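Local coordinates for conserved protein (PDB 1RFE), which is of uncertain function but probably binds coenzyme F420 and may act as an oxidoreductase of the FMN-binding split-barrel family, at residues W42-D47 and H102-S107; R84-E89 and R139-W144. All coordinates share one frame; numbering follows the deposited sequence. Where two conformers were deposited one is given.

Contact 1. Residues W42-D47 and H102-S107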
ATOM      1  N   TRP A  42      -3.933  -5.378  -2.639  1.00 20.00           N
ATOM      2  CA  TRP A  42      -3.635  -5.852  -1.294  1.00 20.15           C
ATOM      3  C   TRP A  42      -2.140  -5.880  -1.112  1.00 20.03           C
ATOM      4  O   TRP A  42      -1.388  -5.831  -2.075  1.00 20.87           O
ATOM      5  CB  TRP A  42      -4.166  -7.233  -1.046  1.00 20.46           C
ATOM      6  CG  TRP A  42      -5.653  -7.289  -0.916  1.00 23.22           C
ATOM      7  CD1 TRP A  42      -6.529  -6.246  -0.909  1.00 27.02           C
ATOM      8  CD2 TRP A  42      -6.433  -8.465  -0.751  1.00 26.45           C
ATOM      9  NE1 TRP A  42      -7.818  -6.708  -0.759  1.00 28.55           N
ATOM     10  CE2 TRP A  42      -7.783  -8.070  -0.648  1.00 29.57           C
ATOM     11  CE3 TRP A  42      -6.127  -9.827  -0.649  1.00 30.93           C
ATOM     12  CZ2 TRP A  42      -8.832  -8.993  -0.479  1.00 31.62           C
ATOM     13  CZ3 TRP A  42      -7.183 -10.759  -0.471  1.00 30.60           C
ATOM     14  CH2 TRP A  42      -8.499 -10.333  -0.398  1.00 33.24           C
ATOM     15  N   TYR A  43      -1.702  -5.936   0.130  1.00 20.06           N
ATOM     16  CA  TYR A  43      -0.277  -5.815   0.375  1.00 18.55           C
ATOM     17  C   TYR A  43       0.200  -6.494   1.608  1.00 18.51           C
ATOM     18  O   TYR A  43      -0.595  -6.865   2.530  1.00 19.55           O
ATOM     19  CB  TYR A  43       0.154  -4.335   0.341  1.00 18.70           C
ATOM     20  CG  TYR A  43      -0.502  -3.461   1.351  1.00 16.94           C
ATOM     21  CD1 TYR A  43       0.092  -3.225   2.599  1.00 15.78           C
ATOM     22  CD2 TYR A  43      -1.723  -2.857   1.073  1.00 10.06           C
ATOM     23  CE1 TYR A  43      -0.543  -2.384   3.548  1.00 18.33           C
ATOM     24  CE2 TYR A  43      -2.342  -2.004   2.023  1.00 16.59           C
ATOM     25  CZ  TYR A  43      -1.749  -1.778   3.242  1.00 15.69           C
ATOM     26  OH  TYR A  43      -2.388  -0.951   4.155  1.00 21.22           O
ATOM     27  N   ALA A  44       1.518  -6.665   1.614  1.00 17.72           N
ATOM     28  CA  ALA A  44       2.259  -7.102   2.776  1.00 18.60           C
ATOM     29  C   ALA A  44       2.896  -5.933   3.500  1.00 19.61           C
ATOM     30  O   ALA A  44       3.131  -4.857   2.909  1.00 21.10           O
ATOM     31  CB  ALA A  44       3.321  -8.142   2.399  1.00 17.21           C
ATOM     32  N   VAL A  45       3.159  -6.149   4.790  1.00 20.93           N
ATOM     33  CA  VAL A  45       3.903  -5.199   5.621  1.00 20.81           C
ATOM     34  C   VAL A  45       5.042  -5.916   6.339  1.00 22.65           C
ATOM     35  O   VAL A  45       4.805  -6.849   7.130  1.00 23.45           O
ATOM     36  CB  VAL A  45       3.009  -4.477   6.681  1.00 19.86           C
ATOM     37  CG1 VAL A  45       3.780  -3.371   7.329  1.00 18.06           C
ATOM     38  CG2 VAL A  45       1.698  -3.880   6.041  1.00 19.83           C
ATOM     39  N   ILE A  46       6.268  -5.499   6.082  1.00 23.70           N
ATOM     40  CA  ILE A  46       7.448  -6.158   6.642  1.00 25.05           C
ATOM     41  C   ILE A  46       8.458  -5.116   7.150  1.00 26.54           C
ATOM     42  O   ILE A  46       8.912  -4.280   6.388  1.00 24.79           O
ATOM     43  CB  ILE A  46       8.114  -7.000   5.572  1.00 25.84           C
ATOM     44  CG1 ILE A  46       7.130  -8.054   5.035  1.00 27.70           C
ATOM     45  CG2 ILE A  46       9.412  -7.632   6.119  1.00 24.20           C
ATOM     46  CD1 ILE A  46       7.546  -8.627   3.765  1.00 29.44           C
ATOM     47  N   ASP A  47       8.769  -5.168   8.454  1.00 28.00           N
ATOM     48  CA  ASP A  47       9.696  -4.219   9.088  1.00 30.08           C
ATOM     49  C   ASP A  47       9.335  -2.766   8.783  1.00 29.60           C
ATOM     50  O   ASP A  47      10.206  -1.947   8.446  1.00 30.85           O
ATOM     51  CB  ASP A  47      11.161  -4.483   8.642  1.00 30.67           C
ATOM     52  CG  ASP A  47      11.666  -5.851   9.071  1.00 36.21           C
ATOM     53  OD1 ASP A  47      11.298  -6.280  10.205  1.00 40.73           O
ATOM     54  OD2 ASP A  47      12.416  -6.568   8.335  1.00 42.37           O
ATOM     55  N   HIS A 102       8.937 -15.394   0.716  1.00 23.09           N
ATOM     56  CA  HIS A 102       8.180 -16.180   1.655  1.00 23.25           C
ATOM     57  C   HIS A 102       7.591 -15.258   2.772  1.00 22.36           C
ATOM     58  O   HIS A 102       6.420 -15.392   3.132  1.00 20.31           O
ATOM     59  CB  HIS A 102       9.078 -17.277   2.258  1.00 23.92           C
ATOM     60  CG  HIS A 102       8.392 -18.064   3.306  1.00 23.29           C
ATOM     61  ND1 HIS A 102       7.370 -18.933   3.002  1.00 24.30           N
ATOM     62  CD2 HIS A 102       8.493 -18.042   4.654  1.00 23.41           C
ATOM     63  CE1 HIS A 102       6.922 -19.472   4.124  1.00 24.42           C
ATOM     64  NE2 HIS A 102       7.582 -18.948   5.140  1.00 23.70           N
ATOM     65  N   ARG A 103       8.389 -14.312   3.264  1.00 21.60           N
ATOM     66  CA  ARG A 103       7.902 -13.266   4.183  1.00 21.78           C
ATOM     67  C   ARG A 103       6.731 -12.423   3.600  1.00 20.63           C
ATOM     68  O   ARG A 103       5.795 -12.087   4.320  1.00 20.49           O
ATOM     69  CB  ARG A 103       9.070 -12.342   4.574  1.00 22.87           C
ATOM     70  CG  ARG A 103      10.179 -13.032   5.361  1.00 26.20           C
ATOM     71  CD  ARG A 103      11.102 -12.103   6.147  1.00 31.74           C
ATOM     72  NE  ARG A 103      12.057 -11.471   5.240  1.00 38.68           N
ATOM     73  CZ  ARG A 103      13.340 -11.836   5.029  1.00 38.41           C
ATOM     74  NH1 ARG A 103      13.916 -12.805   5.702  1.00 40.58           N
ATOM     75  NH2 ARG A 103      14.064 -11.176   4.138  1.00 39.78           N
ATOM     76  N   VAL A 104       6.794 -12.090   2.304  1.00 19.00           N
ATOM     77  CA  VAL A 104       5.695 -11.396   1.610  1.00 18.28           C
ATOM     78  C   VAL A 104       4.479 -12.294   1.646  1.00 18.86           C
ATOM     79  O   VAL A 104       3.408 -11.859   2.087  1.00 20.85           O
ATOM     80  CB  VAL A 104       6.086 -10.949   0.139  1.00 18.15           C
ATOM     81  CG1 VAL A 104       4.854 -10.511  -0.675  1.00 16.50           C
ATOM     82  CG2 VAL A 104       7.064  -9.827   0.217  1.00 19.20           C
ATOM     83  N   GLY A 105       4.663 -13.575   1.315  1.00 18.18           N
ATOM     84  CA  GLY A 105       3.561 -14.501   1.212  1.00 18.22           C
ATOM     85  C   GLY A 105       2.891 -14.706   2.564  1.00 19.51           C
ATOM     86  O   GLY A 105       1.667 -14.731   2.644  1.00 18.18           O
ATOM     87  N   VAL A 106       3.709 -14.764   3.624  1.00 18.33           N
ATOM     88  CA  VAL A 106       3.232 -14.967   4.970  1.00 20.12           C
ATOM     89  C   VAL A 106       2.487 -13.760   5.503  1.00 19.11           C
ATOM     90  O   VAL A 106       1.520 -13.914   6.258  1.00 19.01           O
ATOM     91  CB  VAL A 106       4.394 -15.438   5.877  1.00 20.91           C
ATOM     92  CG1 VAL A 106       4.120 -15.249   7.365  1.00 21.38           C
ATOM     93  CG2 VAL A 106       4.716 -16.943   5.561  1.00 24.14           C
ATOM     94  N   SER A 107       2.951 -12.556   5.156  1.00 18.58           N
ATOM     95  CA  SER A 107       2.340 -11.342   5.633  1.00 18.61           C
ATOM     96  C   SER A 107       0.979 -11.164   4.978  1.00 19.40           C
ATOM     97  O   SER A 107       0.023 -10.781   5.651  1.00 19.97           O
ATOM     98  CB  SER A 107       3.265 -10.096   5.491  1.00 19.28           C
ATOM     99  OG  SER A 107       2.518  -8.916   5.584  1.00 20.14           O
TER
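S107 reaches the strand backbone at V45, and a backbone-to-hydroxyl hydrogen bond is made there: V45 N donates to S107 OG over 2.9 Å, with an N-H...O angle of 162°. The hydroxyl is delivered by a first torsion that sets OG anti to the helical backbone N (chi1 162°), which carries it past A44 and up to the strand backbone. Packing is tightest around this point. A44 CB lies 3.4 Å from S107 OG, and the A44 and S107 CA atoms come within 5.1 Å of each other, a spacing that the small side chains of alanine and serine permit. V104, one turn back along the helix, spans two residues on the helix-facing side of the strand: CG1 faces A44 CB at 4.2 Å, while CG2 takes the end of I46, its CD1 at 3.8 Å. The I46 and V104 side chains cross at about a right angle. W51 of the neighbouring strand touches both I46 and V104, extending this apolar patch.

Toward R103 the contact thins. There I46 CD1 touches the arginine's backbone C, at 3.9 Å, and its CB, but not the chain beyond, which bends at chi3 on the exposed side of the helix. D47 OD2 and R103 NE remain 5.8 Å apart, so opposite charges lie near each other but their charged atoms are not in contact. Beyond the other end of the strand segment, R111 of the same helix bonds Y43 O, tying the two elements together again. With the axes 7.2 Å apart and their directions at 121°, this is a helix packed against an antiparallel sheet, consistent with the FMN-binding split-barrel fold.

Contact 2. Residues R84-E89 and R139-W144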
ATOM      1  N   ARG A  84      -9.290  10.318   6.071  1.00 26.57           N
ATOM      2  CA  ARG A  84      -7.922  10.129   6.452  1.00 26.18           C
ATOM      3  C   ARG A  84      -7.167   9.272   5.435  1.00 26.11           C
ATOM      4  O   ARG A  84      -7.762   8.474   4.673  1.00 25.44           O
ATOM      5  CB  ARG A  84      -7.785   9.569   7.831  1.00 27.15           C
ATOM      6  CG  ARG A  84      -8.666   8.458   8.241  1.00 31.02           C
ATOM      7  CD  ARG A  84      -7.996   7.615   9.380  1.00 35.48           C
ATOM      8  NE  ARG A  84      -8.577   6.295   9.493  1.00 40.50           N
ATOM      9  CZ  ARG A  84      -8.584   5.547  10.578  1.00 45.72           C
ATOM     10  NH1 ARG A  84      -8.061   5.977  11.738  1.00 47.44           N
ATOM     11  NH2 ARG A  84      -9.144   4.342  10.503  1.00 47.62           N
ATOM     12  N   GLY A  85      -5.860   9.486   5.407  1.00 23.54           N
ATOM     13  CA  GLY A  85      -5.057   8.838   4.429  1.00 23.67           C
ATOM     14  C   GLY A  85      -3.582   9.159   4.492  1.00 22.82           C
ATOM     15  O   GLY A  85      -3.129   9.997   5.264  1.00 20.89           O
ATOM     16  N   VAL A  86      -2.848   8.457   3.636  1.00 21.01           N
ATOM     17  CA  VAL A  86      -1.435   8.642   3.521  1.00 20.55           C
ATOM     18  C   VAL A  86      -1.036   8.326   2.067  1.00 20.67           C
ATOM     19  O   VAL A  86      -1.504   7.362   1.464  1.00 20.85           O
ATOM     20  CB  VAL A  86      -0.654   7.823   4.547  1.00 20.39           C
ATOM     21  CG1 VAL A  86      -0.885   6.322   4.345  1.00 20.77           C
ATOM     22  CG2 VAL A  86       0.767   8.138   4.489  1.00 19.23           C
ATOM     23  N   SER A  87      -0.187   9.177   1.532  1.00 19.48           N
ATOM     24  CA  SER A  87       0.197   9.138   0.131  1.00 21.76           C
ATOM     25  C   SER A  87       1.727   9.115   0.092  1.00 21.97           C
ATOM     26  O   SER A  87       2.380  10.009   0.671  1.00 22.81           O
ATOM     27  CB  SER A  87      -0.331  10.404  -0.561  1.00 21.48           C
ATOM     28  OG  SER A  87      -0.088  10.351  -1.952  1.00 29.48           O
ATOM     29  N   PHE A  88       2.279   8.097  -0.561  1.00 21.20           N
ATOM     30  CA  PHE A  88       3.717   7.838  -0.640  1.00 21.70           C
ATOM     31  C   PHE A  88       4.163   8.025  -2.080  1.00 22.04           C
ATOM     32  O   PHE A  88       3.488   7.581  -3.019  1.00 20.66           O
ATOM     33  CB  PHE A  88       4.037   6.374  -0.276  1.00 22.12           C
ATOM     34  CG  PHE A  88       3.615   5.978   1.130  1.00 24.13           C
ATOM     35  CD1 PHE A  88       4.227   6.537   2.217  1.00 26.33           C
ATOM     36  CD2 PHE A  88       2.584   5.080   1.343  1.00 27.70           C
ATOM     37  CE1 PHE A  88       3.867   6.159   3.492  1.00 27.33           C
ATOM     38  CE2 PHE A  88       2.208   4.701   2.638  1.00 26.36           C
ATOM     39  CZ  PHE A  88       2.843   5.215   3.683  1.00 27.74           C
ATOM     40  N   GLU A  89       5.292   8.700  -2.258  1.00 20.63           N
ATOM     41  CA  GLU A  89       5.952   8.728  -3.529  1.00 21.46           C
ATOM     42  C   GLU A  89       7.357   8.212  -3.234  1.00 21.26           C
ATOM     43  O   GLU A  89       7.916   8.502  -2.195  1.00 19.95           O
ATOM     44  CB  GLU A  89       5.947  10.142  -4.135  1.00 22.05           C
ATOM     45  CG  GLU A  89       4.538  10.611  -4.462  1.00 22.89           C
ATOM     46  CD  GLU A  89       4.440  12.008  -5.008  1.00 29.90           C
ATOM     47  OE1 GLU A  89       5.514  12.648  -5.152  1.00 32.93           O
ATOM     48  OE2 GLU A  89       3.269  12.448  -5.346  1.00 33.10           O
ATOM     49  N   ARG A 139      10.110   8.235  -0.321  1.00 25.44           N
ATOM     50  CA  ARG A 139      10.967   9.397  -0.136  1.00 26.14           C
ATOM     51  C   ARG A 139      10.173  10.623   0.250  1.00 26.35           C
ATOM     52  O   ARG A 139      10.732  11.538   0.780  1.00 24.97           O
ATOM     53  CB  ARG A 139      11.716   9.733  -1.397  1.00 27.48           C
ATOM     54  CG  ARG A 139      12.112   8.536  -2.184  1.00 29.95           C
ATOM     55  CD  ARG A 139      13.524   8.363  -2.412  1.00 35.49           C
ATOM     56  NE  ARG A 139      13.967   7.371  -1.402  0.65 36.40           N
ATOM     57  CZ  ARG A 139      15.026   6.595  -1.605  0.65 35.77           C
ATOM     58  NH1 ARG A 139      15.702   6.714  -2.736  0.65 34.74           N
ATOM     59  NH2 ARG A 139      15.425   5.715  -0.702  0.65 37.86           N
ATOM     60  N   ARG A 140       8.890  10.642  -0.100  1.00 25.95           N
ATOM     61  CA  ARG A 140       7.984  11.727   0.224  1.00 27.07           C
ATOM     62  C   ARG A 140       6.678  11.114   0.695  1.00 26.27           C
ATOM     63  O   ARG A 140       6.110  10.195   0.078  1.00 24.75           O
ATOM     64  CB  ARG A 140       7.755  12.624  -0.956  1.00 27.01           C
ATOM     65  CG  ARG A 140       6.786  13.778  -0.698  1.00 33.69           C
ATOM     66  CD  ARG A 140       6.813  14.925  -1.776  1.00 40.16           C
ATOM     67  NE  ARG A 140       5.686  15.886  -1.670  1.00 46.17           N
ATOM     68  CZ  ARG A 140       4.397  15.617  -1.966  1.00 50.03           C
ATOM     69  NH1 ARG A 140       4.009  14.403  -2.356  1.00 52.28           N
ATOM     70  NH2 ARG A 140       3.477  16.576  -1.876  1.00 53.20           N
ATOM     71  N   THR A 141       6.226  11.635   1.821  1.00 25.83           N
ATOM     72  CA  THR A 141       5.070  11.165   2.498  1.00 25.61           C
ATOM     73  C   THR A 141       4.236  12.375   2.835  1.00 26.31           C
ATOM     74  O   THR A 141       4.737  13.344   3.370  1.00 26.67           O
ATOM     75  CB  THR A 141       5.476  10.496   3.774  1.00 26.20           C
ATOM     76  OG1 THR A 141       6.220   9.315   3.467  1.00 26.65           O
ATOM     77  CG2 THR A 141       4.239   9.993   4.555  1.00 22.99           C
ATOM     78  N   ARG A 142       2.957  12.279   2.523  1.00 25.38           N
ATOM     79  CA  ARG A 142       1.973  13.235   2.927  1.00 25.82           C
ATOM     80  C   ARG A 142       0.846  12.464   3.598  1.00 24.66           C
ATOM     81  O   ARG A 142       0.454  11.387   3.140  1.00 22.07           O
ATOM     82  CB  ARG A 142       1.445  14.018   1.726  1.00 25.87           C
ATOM     83  CG  ARG A 142       2.409  15.078   1.193  1.00 30.48           C
ATOM     84  CD  ARG A 142       2.758  16.172   2.224  1.00 35.60           C
ATOM     85  NE  ARG A 142       3.718  17.145   1.716  1.00 39.00           N
ATOM     86  CZ  ARG A 142       5.044  17.033   1.804  1.00 43.23           C
ATOM     87  NH1 ARG A 142       5.602  15.980   2.398  1.00 42.77           N
ATOM     88  NH2 ARG A 142       5.827  17.991   1.285  1.00 46.74           N
ATOM     89  N   SER A 143       0.352  12.991   4.713  1.00 23.74           N
ATOM     90  CA  SER A 143      -0.776  12.334   5.399  1.00 23.51           C
ATOM     91  C   SER A 143      -1.855  13.308   5.829  1.00 23.68           C
ATOM     92  O   SER A 143      -1.660  14.550   5.868  1.00 21.25           O
ATOM     93  CB  SER A 143      -0.276  11.572   6.625  1.00 24.43           C
ATOM     94  OG  SER A 143       0.368  12.419   7.578  1.00 23.51           O
ATOM     95  N   TRP A 144      -3.011  12.741   6.184  1.00 23.94           N
ATOM     96  CA  TRP A 144      -4.110  13.537   6.650  1.00 24.90           C
ATOM     97  C   TRP A 144      -5.091  12.736   7.525  1.00 24.98           C
ATOM     98  O   TRP A 144      -5.327  11.546   7.340  1.00 23.20           O
ATOM     99  CB  TRP A 144      -4.822  14.210   5.498  1.00 25.28           C
ATOM    100  CG  TRP A 144      -5.488  13.259   4.527  1.00 27.19           C
ATOM    101  CD1 TRP A 144      -6.788  12.913   4.504  1.00 27.92           C
ATOM    102  CD2 TRP A 144      -4.870  12.590   3.409  1.00 26.76           C
ATOM    103  NE1 TRP A 144      -7.029  12.031   3.470  1.00 27.43           N
ATOM    104  CE2 TRP A 144      -5.858  11.813   2.789  1.00 27.99           C
ATOM    105  CE3 TRP A 144      -3.564  12.528   2.911  1.00 29.32           C
ATOM    106  CZ2 TRP A 144      -5.595  11.017   1.643  1.00 29.24           C
ATOM    107  CZ3 TRP A 144      -3.300  11.728   1.796  1.00 28.54           C
ATOM    108  CH2 TRP A 144      -4.312  10.983   1.184  1.00 29.80           C
TER
HETATM  109  O   HOH W   1       3.582  11.962  -0.974  1.00 26.94           O
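The W144 ring lies with one face over the backbone of G85 and V86, and its edge reaches S87 CB, 4.0 Å from CZ3. G85 CA sits 3.7 Å from the centroid of the six-membered ring and 19° off its normal, a CH-pi contact over the face. A first torsion of 64° folds the indole across to the partner strand, where glycine has no side chain to obstruct it. Farther along the same face, the R140 and R142 guanidinium groups are layered: R140 NE stands 3.6 Å above the centre of the R142 group. R142 NH1 also donates to T141 O, which lies close to its guanidinium plane. R140 runs beside E89, their planar ends turned 36° apart, and their salt bridge is long, 3.6 Å from NH1 to OE1.

On the reverse face, T141 OG1 approaches the F88 ring at its edge, 3.6 Å from CD1, and T141 CG2 meets V86 CG2. F18 and V19 of helix 12-21 cover V86 and F88, respectively.

Between the faces, paired backbone bonds join G85 to W144, S87 to R142 and E89 to R140. E89 O accepts a second N-H, from R139 N at 2.9 Å. R139 and R140 thus both oppose E89, forming a classic beta bulge at the corner where the chain turns into this antiparallel strand pair of the barrel-like sheet.

How the contacts relate
Both contacts are partly buried and reach the same antiparallel sheet on opposite sides of the chain's centre, their own centres about 20 Å apart and their nearest atoms about 7 Å apart. Contact 1 sets a helix on a strand, buries 249 Å² and depends on aliphatic packing with one hydroxyl bonded to the strand backbone. Contact 2 joins neighbouring strands, buries 560 Å² and rests on repeated backbone bonding, with charged groups and an indole on one face. Strand 84-95 leads directly into helix 98-112, so consecutive elements serve different contacts. Helix 12-21 also links the two regions, since V19 touches both V45 and F88.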